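Local coordinates for antibiotic resistance protein (Deinococcus radiodurans, PDB 2VLI), which probably acts as a P-loop phosphotransferase that confers resistance to the antibiotic tunicamycin, at residues E27-S32 with P79-V84. Sequence-based numbering, arbitrary orientation.
Sequences ERLPGS and PLIVPV
With chi1 at 70°, Ser32 holds OG between its own backbone N and carbonyl carbon, which turns the hydroxyl back to Leu29 O and leaves CB against the ring of Pro79, just ahead of strand 80-84, 4.0 Å from Pro79 CD. Ile81 sets CG1 anti to its carbonyl carbon (chi1 -52°), and the extended end of that branch carries CD1 against the same serine, 3.7 Å from Ser32 OG and 3.8 Å from Ser32 CB. Leu29 comes in from the other end of the turn: its CD1 methyl lies 4.1 Å from Pro79 CG, the two side chains crossing at a slant, and only just meets Ile81 CD1. The backbones approach where Ser32 CA lies 3.2 Å from Pro79 O, a CA-H...O contact bent to 128° at the hydrogen.

Residues 29-32 form a type II beta turn, with Gly31 at the position where a positive phi is needed. Leu29 O is gripped twice, by Ser32 N at 3.1 Å and, in the carbonyl plane, by Ser32 OG at 2.7 Å. The turn leads into strand 33-34, outermost on that side of the sheet within this chain, whose Phe33 makes backbone hydrogen bonds with Pro79 and Ile81. It closes a beta-alpha-beta crossover from strand 7-11 through helix 20-28 to strand 33-34, with strand 80-84 between the two in the parallel sheet of a P-loop fold; Ile81 accordingly also packs on Ala22 and Leu25. Across the two segments the chemistry is therefore apolar packing plus one CA-H...O contact, while Ser32 N and OG both close the turn on Leu29 O, and the bond of OG with His26 ND1 ties it to helix 20-28.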
ATOM      1  N   GLU A  27      22.197   1.263 -21.914  1.00 32.33           N
ATOM      2  CA  GLU A  27      23.151   1.887 -22.862  1.00 34.39           C
ATOM      3  C   GLU A  27      24.575   1.918 -22.325  1.00 34.47           C
ATOM      4  O   GLU A  27      25.516   2.013 -23.102  1.00 34.54           O
ATOM      5  CB  GLU A  27      22.768   3.312 -23.185  1.00 34.91           C
ATOM      6  CG  GLU A  27      21.440   3.561 -23.860  1.00 39.57           C
ATOM      7  CD  GLU A  27      21.104   5.086 -23.910  1.00 47.27           C
ATOM      8  OE1 GLU A  27      21.568   5.860 -23.014  1.00 51.56           O
ATOM      9  OE2 GLU A  27      20.396   5.529 -24.860  1.00 51.58           O
ATOM     10  N   ARG A  28      24.736   1.825 -21.002  1.00 34.83           N
ATOM     11  CA  ARG A  28      26.053   1.927 -20.362  1.00 34.91           C
ATOM     12  C   ARG A  28      26.549   0.674 -19.670  1.00 34.90           C
ATOM     13  O   ARG A  28      27.593   0.695 -19.003  1.00 35.11           O
ATOM     14  CB  ARG A  28      26.049   3.102 -19.400  1.00 34.97           C
ATOM     15  CG  ARG A  28      25.675   4.399 -20.115  1.00 36.57           C
ATOM     16  CD  ARG A  28      25.722   5.619 -19.229  1.00 37.36           C
ATOM     17  NE  ARG A  28      27.020   5.758 -18.588  1.00 37.76           N
ATOM     18  CZ  ARG A  28      27.281   6.583 -17.575  1.00 40.07           C
ATOM     19  NH1 ARG A  28      26.335   7.376 -17.101  1.00 39.43           N
ATOM     20  NH2 ARG A  28      28.495   6.613 -17.042  1.00 40.08           N
ATOM     21  N   LEU A  29      25.810  -0.423 -19.826  1.00 34.38           N
ATOM     22  CA  LEU A  29      26.260  -1.733 -19.391  1.00 34.16           C
ATOM     23  C   LEU A  29      26.293  -2.667 -20.580  1.00 34.76           C
ATOM     24  O   LEU A  29      25.283  -3.317 -20.881  1.00 34.42           O
ATOM     25  CB  LEU A  29      25.301  -2.322 -18.345  1.00 33.44           C
ATOM     26  CG  LEU A  29      25.407  -1.733 -16.951  1.00 32.99           C
ATOM     27  CD1 LEU A  29      24.170  -2.139 -16.148  1.00 31.52           C
ATOM     28  CD2 LEU A  29      26.708  -2.189 -16.281  1.00 29.15           C
ATOM     29  N   PRO A  30      27.452  -2.772 -21.258  1.00 35.37           N
ATOM     30  CA  PRO A  30      27.494  -3.685 -22.407  1.00 35.09           C
ATOM     31  C   PRO A  30      27.185  -5.133 -22.020  1.00 34.54           C
ATOM     32  O   PRO A  30      27.611  -5.617 -20.941  1.00 35.86           O
ATOM     33  CB  PRO A  30      28.942  -3.510 -22.955  1.00 35.72           C
ATOM     34  CG  PRO A  30      29.379  -2.160 -22.437  1.00 35.80           C
ATOM     35  CD  PRO A  30      28.749  -2.102 -21.039  1.00 35.76           C
ATOM     36  N   GLY A  31      26.416  -5.803 -22.876  1.00 33.82           N
ATOM     37  CA  GLY A  31      25.948  -7.181 -22.631  1.00 32.44           C
ATOM     38  C   GLY A  31      24.612  -7.254 -21.883  1.00 31.04           C
ATOM     39  O   GLY A  31      24.055  -8.341 -21.698  1.00 31.73           O
ATOM     40  N   SER A  32      24.111  -6.110 -21.435  1.00 28.15           N
ATOM     41  CA  SER A  32      22.915  -6.056 -20.613  1.00 26.64           C
ATOM     42  C   SER A  32      21.655  -6.243 -21.455  1.00 25.96           C
ATOM     43  O   SER A  32      21.674  -6.126 -22.662  1.00 25.02           O
ATOM     44  CB  SER A  32      22.855  -4.736 -19.813  1.00 25.79           C
ATOM     45  OG  SER A  32      22.610  -3.614 -20.643  1.00 23.68           O
ATOM     46  N   PRO A  79      24.268  -7.894 -17.262  1.00 30.51           N
ATOM     47  CA  PRO A  79      23.221  -7.705 -16.281  1.00 28.73           C
ATOM     48  C   PRO A  79      21.809  -7.693 -16.875  1.00 27.02           C
ATOM     49  O   PRO A  79      21.564  -7.218 -17.978  1.00 26.39           O
ATOM     50  CB  PRO A  79      23.566  -6.357 -15.647  1.00 29.28           C
ATOM     51  CG  PRO A  79      25.056  -6.141 -15.973  1.00 30.95           C
ATOM     52  CD  PRO A  79      25.206  -6.763 -17.332  1.00 30.89           C
ATOM     53  N   LEU A  80      20.880  -8.226 -16.111  1.00 24.72           N
ATOM     54  CA  LEU A  80      19.497  -8.248 -16.479  1.00 24.14           C
ATOM     55  C   LEU A  80      18.815  -7.052 -15.789  1.00 22.73           C
ATOM     56  O   LEU A  80      18.863  -6.954 -14.566  1.00 21.99           O
ATOM     57  CB  LEU A  80      18.931  -9.588 -16.041  1.00 24.58           C
ATOM     58  CG  LEU A  80      17.713 -10.188 -16.728  1.00 27.98           C
ATOM     59  CD1 LEU A  80      17.826 -10.162 -18.279  1.00 27.29           C
ATOM     60  CD2 LEU A  80      17.567 -11.609 -16.243  1.00 29.83           C
ATOM     61  N   ILE A  81      18.235  -6.146 -16.576  1.00 20.88           N
ATOM     62  CA  ILE A  81      17.574  -4.928 -16.076  1.00 20.34           C
ATOM     63  C   ILE A  81      16.060  -5.053 -16.194  1.00 19.48           C
ATOM     64  O   ILE A  81      15.532  -5.292 -17.263  1.00 18.53           O
ATOM     65  CB  ILE A  81      18.023  -3.669 -16.833  1.00 20.84           C
ATOM     66  CG1 ILE A  81      19.550  -3.556 -16.851  1.00 21.83           C
ATOM     67  CG2 ILE A  81      17.340  -2.448 -16.243  1.00 20.58           C
ATOM     68  CD1 ILE A  81      20.161  -2.686 -18.009  1.00 23.19           C
ATOM     69  N   VAL A  82      15.355  -4.919 -15.085  1.00 19.33           N
ATOM     70  CA  VAL A  82      13.906  -5.148 -15.053  1.00 17.94           C
ATOM     71  C   VAL A  82      13.150  -3.909 -14.522  1.00 18.65           C
ATOM     72  O   VAL A  82      13.065  -3.743 -13.326  1.00 17.63           O
ATOM     73  CB  VAL A  82      13.575  -6.367 -14.126  1.00 19.11           C
ATOM     74  CG1 VAL A  82      12.091  -6.699 -14.191  1.00 14.77           C
ATOM     75  CG2 VAL A  82      14.513  -7.597 -14.414  1.00 17.18           C
ATOM     76  N   PRO A  83      12.569  -3.069 -15.406  1.00 19.79           N
ATOM     77  CA  PRO A  83      11.710  -1.951 -14.987  1.00 19.81           C
ATOM     78  C   PRO A  83      10.306  -2.445 -14.651  1.00 20.11           C
ATOM     79  O   PRO A  83       9.698  -3.125 -15.453  1.00 19.66           O
ATOM     80  CB  PRO A  83      11.667  -1.031 -16.210  1.00 20.62           C
ATOM     81  CG  PRO A  83      12.206  -1.829 -17.373  1.00 21.64           C
ATOM     82  CD  PRO A  83      12.586  -3.220 -16.875  1.00 19.69           C
ATOM     83  N   VAL A  84       9.800  -2.081 -13.467  1.00 19.46           N
ATOM     84  CA  VAL A  84       8.476  -2.408 -13.028  1.00 20.28           C
ATOM     85  C   VAL A  84       7.838  -1.165 -12.448  1.00 22.12           C
ATOM     86  O   VAL A  84       8.504  -0.188 -12.173  1.00 20.94           O
ATOM     87  CB  VAL A  84       8.451  -3.542 -11.982  1.00 20.91           C
ATOM     88  CG1 VAL A  84       9.072  -4.767 -12.544  1.00 22.64           C
ATOM     89  CG2 VAL A  84       9.197  -3.165 -10.731  1.00 20.17           C
TER